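Local coordinates for protein proline dehydrogenase (Bradyrhizobium japonicum USDA 110, PDB 3HAZ) that probably oxidises proline to glutamate in two steps, pairing an FAD-dependent proline dehydrogenase with an NAD-dependent aldehyde dehydrogenase in one chain, at residues 651-656 / 676-681; 682-687 / 709-714. One frame throughout, in Å; residues are numbered along the deposited sequence.

Overall arrangement
Both interactions belong to one sheet of the aldehyde dehydrogenase part of the chain, and they share strand 679-683: its first half pairs with 651-656 in interaction 1, its last residues with 709-714 in interaction 2. Their centres lie about 13 Å apart, and V681 packs on V712 between them. Interaction 1 is wholly buried, a regular run of backbone bonds closed at one end by an asparagine side chain. Interaction 2 is also largely buried, but its pairing is short; beyond it the strands give way to loops, where E686 is exposed and a lysine and a water do the bonding. Both reach NAD, I656 by van der Waals contact and K683 by hydrogen bonds.

Interaction 1 (651-656 / 676-681); sequences GVFVAI and AGNSVV. With NAD (nicotinamide-adenine-dinucleotide), chain D.
Parallel strand pairing joins 651-656 to 676-681 deep in the aldehyde dehydrogenase part of the chain. F653 does most of the work: its N gives a hydrogen bond to S679 O (2.8 Å), and its O takes one from V681 N. A655 N to V681 O (2.9 Å) carries the ladder on, while S679 N to G651 O is a weak bond at its start.

At that end N678 stands in for backbone. With CG beside its own backbone N (chi1 -56°), its OD1 takes the N-H of G651 in the carbonyl plane at 3.1 Å, and R650 N bonds to the same oxygen. ND2 is spoken for by the carbonyls of A673 and F977, so both ends of this buried amide are satisfied and its rotation is fixed. The F653 ring lies against it, CD2 3.5 Å from N678 CG, with ring and amide planes 65° apart. A leucine here would probably leave the N-H groups of R650 and G651 without their acceptor and the carbonyls of A673 and F977 without the N-H groups of ND2.

The strands are the two arms of a right-handed beta-alpha-beta crossover of the Rossmann-like NAD-binding fold; helix 664-675 between them ends in a Schellman motif at G677. On the face toward that helix, A655 CB meets V680 CG1 at 4.0 Å, and V680 also rests on A673 and L674. On the other face V652 CG2 sits 3.3 Å from S679 OG, whose hydroxyl is bonded to A559 O, and V652 CG1 packs on V681 CG2 under helix 549-567. Past the residues paired with 679-681, I656 lies against the cofactor: its CG2 is 3.0 Å from O4B of the NAD adenosine ribose, and its CD1 lies by N3A of the adenine.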
loop_
_atom_site.group_PDB
_atom_site.type_symbol
_atom_site.label_atom_id
_atom_site.label_comp_id
_atom_site.label_asym_id
_atom_site.label_seq_id
_atom_site.Cartn_x
_atom_site.Cartn_y
_atom_site.Cartn_z
ATOM N N GLY A 651 -13.419 -10.372 40.079
ATOM C CA GLY A 651 -13.649 -10.088 41.486
ATOM C C GLY A 651 -12.345 -10.098 42.265
ATOM O O GLY A 651 -11.359 -9.501 41.833
ATOM N N VAL A 652 -12.341 -10.770 43.413
ATOM C CA VAL A 652 -11.139 -10.882 44.228
ATOM C C VAL A 652 -10.375 -12.160 43.911
ATOM O O VAL A 652 -10.887 -13.262 44.100
ATOM C CB VAL A 652 -11.453 -10.920 45.739
ATOM C CG1 VAL A 652 -10.181 -11.210 46.519
ATOM C CG2 VAL A 652 -12.083 -9.616 46.201
ATOM N N PHE A 653 -9.145 -12.013 43.441
ATOM C CA PHE A 653 -8.294 -13.178 43.256
ATOM C C PHE A 653 -7.421 -13.409 44.473
ATOM O O PHE A 653 -6.887 -12.466 45.066
ATOM C CB PHE A 653 -7.425 -13.042 42.005
ATOM C CG PHE A 653 -7.907 -13.862 40.842
ATOM C CD1 PHE A 653 -7.358 -15.114 40.587
ATOM C CD2 PHE A 653 -8.903 -13.390 40.006
ATOM C CE1 PHE A 653 -7.800 -15.875 39.515
ATOM C CE2 PHE A 653 -9.346 -14.145 38.927
ATOM C CZ PHE A 653 -8.790 -15.388 38.682
ATOM N N VAL A 654 -7.310 -14.675 44.846
ATOM C CA VAL A 654 -6.339 -15.120 45.835
ATOM C C VAL A 654 -5.104 -15.612 45.087
ATOM O O VAL A 654 -5.203 -16.493 44.238
ATOM C CB VAL A 654 -6.918 -16.263 46.686
ATOM C CG1 VAL A 654 -5.865 -16.835 47.632
ATOM C CG2 VAL A 654 -8.138 -15.774 47.450
ATOM N N ALA A 655 -3.949 -15.019 45.382
ATOM C CA ALA A 655 -2.693 -15.429 44.767
ATOM C C ALA A 655 -1.803 -16.113 45.794
ATOM O O ALA A 655 -1.494 -15.540 46.841
ATOM C CB ALA A 655 -1.978 -14.236 44.158
ATOM N N ILE A 656 -1.400 -17.342 45.494
ATOM C CA ILE A 656 -0.561 -18.117 46.399
ATOM C C ILE A 656 0.714 -18.529 45.666
ATOM O O ILE A 656 0.651 -19.142 44.606
ATOM C CB ILE A 656 -1.303 -19.366 46.908
ATOM C CG1 ILE A 656 -2.516 -18.963 47.750
ATOM C CG2 ILE A 656 -0.362 -20.255 47.697
ATOM C CD1 ILE A 656 -3.444 -20.109 48.071
ATOM N N ALA A 676 -5.973 -7.707 34.760
ATOM C CA ALA A 676 -7.274 -8.138 34.254
ATOM C C ALA A 676 -8.439 -7.402 34.920
ATOM O O ALA A 676 -9.589 -7.554 34.510
ATOM C CB ALA A 676 -7.435 -9.631 34.421
ATOM N N GLY A 677 -8.136 -6.614 35.948
ATOM C CA GLY A 677 -9.146 -5.805 36.606
ATOM C C GLY A 677 -9.651 -6.395 37.912
ATOM O O GLY A 677 -10.680 -5.977 38.435
ATOM N N ASN A 678 -8.932 -7.381 38.433
ATOM C CA ASN A 678 -9.265 -7.978 39.722
ATOM C C ASN A 678 -8.523 -7.302 40.858
ATOM O O ASN A 678 -7.411 -6.808 40.673
ATOM C CB ASN A 678 -8.873 -9.451 39.729
ATOM C CG ASN A 678 -9.501 -10.225 38.603
ATOM O OD1 ASN A 678 -10.674 -10.581 38.673
ATOM N ND2 ASN A 678 -8.716 -10.511 37.557
ATOM N N SER A 679 -9.129 -7.286 42.040
ATOM C CA SER A 679 -8.365 -6.981 43.241
ATOM C C SER A 679 -7.707 -8.282 43.692
ATOM O O SER A 679 -8.113 -9.371 43.268
ATOM C CB SER A 679 -9.255 -6.387 44.339
ATOM O OG SER A 679 -10.290 -7.280 44.699
ATOM N N VAL A 680 -6.684 -8.181 44.529
ATOM C CA VAL A 680 -5.921 -9.361 44.901
ATOM C C VAL A 680 -5.598 -9.438 46.392
ATOM O O VAL A 680 -5.228 -8.441 47.018
ATOM C CB VAL A 680 -4.603 -9.438 44.096
ATOM C CG1 VAL A 680 -3.834 -10.699 44.444
ATOM C CG2 VAL A 680 -4.893 -9.380 42.604
ATOM N N VAL A 681 -5.766 -10.630 46.954
ATOM C CA VAL A 681 -5.183 -10.959 48.245
ATOM C C VAL A 681 -4.085 -11.988 47.993
ATOM O O VAL A 681 -4.350 -13.082 47.489
ATOM C CB VAL A 681 -6.227 -11.509 49.240
ATOM C CG1 VAL A 681 -5.547 -11.946 50.533
ATOM C CG2 VAL A 681 -7.295 -10.451 49.530
HETATM P PA NAD D . 3.825 -25.933 48.333
HETATM O O1A NAD D . 2.598 -26.850 47.746
HETATM O O2A NAD D . 4.498 -26.646 49.430
HETATM O O5B NAD D . 3.157 -24.510 48.896
HETATM C C5B NAD D . 3.283 -23.332 48.111
HETATM C C4B NAD D . 2.289 -22.250 48.561
HETATM O O4B NAD D . 0.934 -22.740 48.892
HETATM C C3B NAD D . 2.687 -21.473 49.882
HETATM O O3B NAD D . 2.659 -20.079 49.907
HETATM C C2B NAD D . 1.945 -22.284 50.940
HETATM O O2B NAD D . 1.974 -21.876 52.290
HETATM C C1B NAD D . 0.657 -22.469 50.263
HETATM N N9A NAD D . -0.108 -23.578 50.852
HETATM C C8A NAD D . 0.379 -24.663 51.507
HETATM N N7A NAD D . -0.728 -25.475 51.894
HETATM C C5A NAD D . -1.910 -24.842 51.446
HETATM C C6A NAD D . -3.252 -25.191 51.552
HETATM N N6A NAD D . -3.624 -26.422 52.230
HETATM N N1A NAD D . -4.209 -24.387 51.021
HETATM C C2A NAD D . -3.848 -23.217 50.376
HETATM N N3A NAD D . -2.529 -22.870 50.271
HETATM C C4A NAD D . -1.557 -23.686 50.809
HETATM O O3 NAD D . 4.904 -25.535 47.111
HETATM P PN NAD D . 6.423 -24.958 47.505
HETATM O O1N NAD D . 7.127 -25.987 48.610
HETATM O O2N NAD D . 6.313 -23.609 48.066
HETATM O O5D NAD D . 7.379 -24.897 46.139
HETATM C C5D NAD D . 7.830 -26.104 45.541
HETATM C C4D NAD D . 6.836 -26.663 44.501
HETATM O O4D NAD D . 6.164 -25.665 43.617
HETATM C C3D NAD D . 7.276 -27.824 43.509
HETATM O O3D NAD D . 6.562 -29.037 43.507
HETATM C C2D NAD D . 7.390 -27.023 42.193
HETATM O O2D NAD D . 7.723 -27.657 40.973
HETATM C C1D NAD D . 6.214 -26.141 42.288
HETATM N N1N NAD D . 6.417 -25.004 41.380
HETATM C C2N NAD D . 5.904 -25.068 40.071
HETATM C C3N NAD D . 6.119 -23.950 39.158
HETATM C C7N NAD D . 5.548 -24.016 37.730
HETATM O O7N NAD D . 5.536 -23.041 37.067
HETATM N N7N NAD D . 4.907 -25.227 37.259
HETATM C C4N NAD D . 6.878 -22.757 39.610
HETATM C C5N NAD D . 7.383 -22.694 40.911
HETATM C C6N NAD D . 7.166 -23.825 41.841
#

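Interaction 2 (682-687 / 709-714); sequences AKPAEQ and LYLVTG. With NAD (nicotinamide-adenine-dinucleotide), chain D.
A682 and L711 form a short parallel bridge, held by two straight backbone bonds: A682 N to Y710 O at 2.8 Å and V712 N to A682 O at 2.9 Å. Beyond V712 there is no further ladder, and polar side-chain and water bonds take over.

K683 is the centre of these. CG is anti to the backbone N (chi1 -167°), and the chain then bends at each later torsion, bringing NZ round to the carbonyls of G714 and P684. It reaches G714 O at 2.9 Å from above the carbonyl plane, about 46° out of it, and P684 O in a similar way. The same ammonium group gives a hydrogen bond to O2B of the NAD adenosine ribose (2.8 Å) and a weak one to O3B; the carbonyls, with D715 O as a weak further partner, probably help to place NZ at the ribose diol. A water gives a hydrogen bond to P684 O and takes one from G714 N (2.8 Å), tying the two loops together. At the backbone angles of G714 (phi 153°) a CB would collide with the carbonyl O of T713, which accounts for the glycine.

Apolar contacts are few. The P684 ring crosses L711 at about a right angle, CD to CD1 3.8 Å, and its CG meets T713 CG2 at 4.0 Å. On the exposed side, CG of E686 lies beside G714 O.

This is the next beta-alpha-beta unit of the NAD-binding sheet. P684 and L711 pack on helix 689-702, which connects the strands; A682 and L711 also touch F666 of helix 664-675, while Y710 and V712 lie against helix 549-567.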
loop_
_atom_site.group_PDB
_atom_site.type_symbol
_atom_site.label_atom_id
_atom_site.label_comp_id
_atom_site.label_asym_id
_atom_site.label_seq_id
_atom_site.Cartn_x
_atom_site.Cartn_y
_atom_site.Cartn_z
ATOM N N ALA A 682 -2.852 -11.622 48.323
ATOM C CA ALA A 682 -1.692 -12.460 48.029
ATOM C C ALA A 682 -1.100 -13.059 49.298
ATOM O O ALA A 682 -0.852 -12.345 50.272
ATOM C CB ALA A 682 -0.632 -11.643 47.296
ATOM N N LYS A 683 -0.876 -14.370 49.287
ATOM C CA LYS A 683 -0.177 -15.026 50.389
ATOM C C LYS A 683 1.097 -15.686 49.885
ATOM O O LYS A 683 1.045 -16.653 49.123
ATOM C CB LYS A 683 -1.056 -16.065 51.093
ATOM C CG LYS A 683 -0.470 -16.528 52.429
ATOM C CD LYS A 683 -0.774 -17.983 52.722
ATOM C CE LYS A 683 0.175 -18.911 51.985
ATOM N NZ LYS A 683 1.458 -19.141 52.719
ATOM N N PRO A 684 2.251 -15.156 50.309
ATOM C CA PRO A 684 3.544 -15.684 49.865
ATOM C C PRO A 684 3.912 -16.929 50.653
ATOM O O PRO A 684 3.320 -17.196 51.699
ATOM C CB PRO A 684 4.511 -14.556 50.214
ATOM C CG PRO A 684 3.889 -13.891 51.416
ATOM C CD PRO A 684 2.394 -14.041 51.264
ATOM N N ALA A 685 4.881 -17.681 50.148
ATOM C CA ALA A 685 5.419 -18.819 50.875
ATOM C C ALA A 685 5.934 -18.368 52.236
ATOM O O ALA A 685 6.508 -17.284 52.371
ATOM C CB ALA A 685 6.531 -19.476 50.078
ATOM N N GLU A 686 5.728 -19.207 53.242
ATOM C CA GLU A 686 6.142 -18.888 54.596
ATOM C C GLU A 686 7.624 -18.514 54.683
ATOM O O GLU A 686 8.004 -17.667 55.493
ATOM C CB GLU A 686 5.832 -20.056 55.535
ATOM C CG GLU A 686 5.477 -19.620 56.943
ATOM C CD GLU A 686 5.170 -20.788 57.858
ATOM O OE1 GLU A 686 5.375 -21.946 57.434
ATOM O OE2 GLU A 686 4.728 -20.543 59.002
ATOM N N GLN A 687 8.453 -19.133 53.842
ATOM C CA GLN A 687 9.897 -18.898 53.871
ATOM C C GLN A 687 10.319 -17.525 53.345
ATOM O O GLN A 687 11.392 -17.030 53.690
ATOM C CB GLN A 687 10.650 -19.976 53.075
ATOM C CG GLN A 687 10.493 -21.392 53.602
ATOM C CD GLN A 687 9.371 -22.151 52.918
ATOM O OE1 GLN A 687 8.431 -21.556 52.393
ATOM N NE2 GLN A 687 9.468 -23.479 52.921
ATOM N N LEU A 709 -4.961 -4.366 46.498
ATOM C CA LEU A 709 -3.915 -5.357 46.749
ATOM C C LEU A 709 -3.557 -5.485 48.228
ATOM O O LEU A 709 -3.084 -4.527 48.839
ATOM C CB LEU A 709 -2.654 -5.004 45.949
ATOM C CG LEU A 709 -1.414 -5.872 46.189
ATOM C CD1 LEU A 709 -1.662 -7.315 45.757
ATOM C CD2 LEU A 709 -0.204 -5.295 45.460
ATOM N N TYR A 710 -3.765 -6.675 48.788
ATOM C CA TYR A 710 -3.434 -6.937 50.187
ATOM C C TYR A 710 -2.506 -8.135 50.348
ATOM O O TYR A 710 -2.684 -9.165 49.700
ATOM C CB TYR A 710 -4.706 -7.151 51.019
ATOM C CG TYR A 710 -5.584 -5.924 51.085
ATOM C CD1 TYR A 710 -6.425 -5.596 50.032
ATOM C CD2 TYR A 710 -5.563 -5.087 52.194
ATOM C CE1 TYR A 710 -7.228 -4.474 50.082
ATOM C CE2 TYR A 710 -6.365 -3.952 52.251
ATOM C CZ TYR A 710 -7.193 -3.655 51.189
ATOM O OH TYR A 710 -7.993 -2.533 51.225
ATOM N N LEU A 711 -1.518 -7.991 51.224
ATOM C CA LEU A 711 -0.627 -9.093 51.553
ATOM C C LEU A 711 -1.053 -9.744 52.864
ATOM O O LEU A 711 -1.202 -9.067 53.880
ATOM C CB LEU A 711 0.813 -8.605 51.681
ATOM C CG LEU A 711 1.846 -9.725 51.785
ATOM C CD1 LEU A 711 2.085 -10.333 50.406
ATOM C CD2 LEU A 711 3.145 -9.206 52.382
ATOM N N VAL A 712 -1.254 -11.057 52.832
ATOM C CA VAL A 712 -1.526 -11.826 54.038
ATOM C C VAL A 712 -0.473 -12.917 54.176
ATOM O O VAL A 712 -0.347 -13.773 53.303
ATOM C CB VAL A 712 -2.915 -12.478 53.986
ATOM C CG1 VAL A 712 -3.094 -13.435 55.149
ATOM C CG2 VAL A 712 -4.002 -11.412 53.992
ATOM N N THR A 713 0.290 -12.882 55.263
ATOM C CA THR A 713 1.327 -13.885 55.486
ATOM C C THR A 713 0.882 -14.983 56.444
ATOM O O THR A 713 -0.020 -14.789 57.263
ATOM C CB THR A 713 2.629 -13.261 56.023
ATOM O OG1 THR A 713 2.360 -12.581 57.258
ATOM C CG2 THR A 713 3.210 -12.283 55.007
ATOM N N GLY A 714 1.532 -16.137 56.337
ATOM C CA GLY A 714 1.231 -17.268 57.192
ATOM C C GLY A 714 1.561 -18.582 56.515
ATOM O O GLY A 714 2.218 -18.609 55.472
HETATM P PA NAD D . 3.825 -25.933 48.333
HETATM O O1A NAD D . 2.598 -26.850 47.746
HETATM O O2A NAD D . 4.498 -26.646 49.430
HETATM O O5B NAD D . 3.157 -24.510 48.896
HETATM C C5B NAD D . 3.283 -23.332 48.111
HETATM C C4B NAD D . 2.289 -22.250 48.561
HETATM O O4B NAD D . 0.934 -22.740 48.892
HETATM C C3B NAD D . 2.687 -21.473 49.882
HETATM O O3B NAD D . 2.659 -20.079 49.907
HETATM C C2B NAD D . 1.945 -22.284 50.940
HETATM O O2B NAD D . 1.974 -21.876 52.290
HETATM C C1B NAD D . 0.657 -22.469 50.263
HETATM N N9A NAD D . -0.108 -23.578 50.852
HETATM C C8A NAD D . 0.379 -24.663 51.507
HETATM N N7A NAD D . -0.728 -25.475 51.894
HETATM C C5A NAD D . -1.910 -24.842 51.446
HETATM C C6A NAD D . -3.252 -25.191 51.552
HETATM N N6A NAD D . -3.624 -26.422 52.230
HETATM N N1A NAD D . -4.209 -24.387 51.021
HETATM C C2A NAD D . -3.848 -23.217 50.376
HETATM N N3A NAD D . -2.529 -22.870 50.271
HETATM C C4A NAD D . -1.557 -23.686 50.809
HETATM O O3 NAD D . 4.904 -25.535 47.111
HETATM P PN NAD D . 6.423 -24.958 47.505
HETATM O O1N NAD D . 7.127 -25.987 48.610
HETATM O O2N NAD D . 6.313 -23.609 48.066
HETATM O O5D NAD D . 7.379 -24.897 46.139
HETATM C C5D NAD D . 7.830 -26.104 45.541
HETATM C C4D NAD D . 6.836 -26.663 44.501
HETATM O O4D NAD D . 6.164 -25.665 43.617
HETATM C C3D NAD D . 7.276 -27.824 43.509
HETATM O O3D NAD D . 6.562 -29.037 43.507
HETATM C C2D NAD D . 7.390 -27.023 42.193
HETATM O O2D NAD D . 7.723 -27.657 40.973
HETATM C C1D NAD D . 6.214 -26.141 42.288
HETATM N N1N NAD D . 6.417 -25.004 41.380
HETATM C C2N NAD D . 5.904 -25.068 40.071
HETATM C C3N NAD D . 6.119 -23.950 39.158
HETATM C C7N NAD D . 5.548 -24.016 37.730
HETATM O O7N NAD D . 5.536 -23.041 37.067
HETATM N N7N NAD D . 4.907 -25.227 37.259
HETATM C C4N NAD D . 6.878 -22.757 39.610
HETATM C C5N NAD D . 7.383 -22.694 40.911
HETATM C C6N NAD D . 7.166 -23.825 41.841
HETATM O O HOH W 1 3.512 -16.088 54.393
#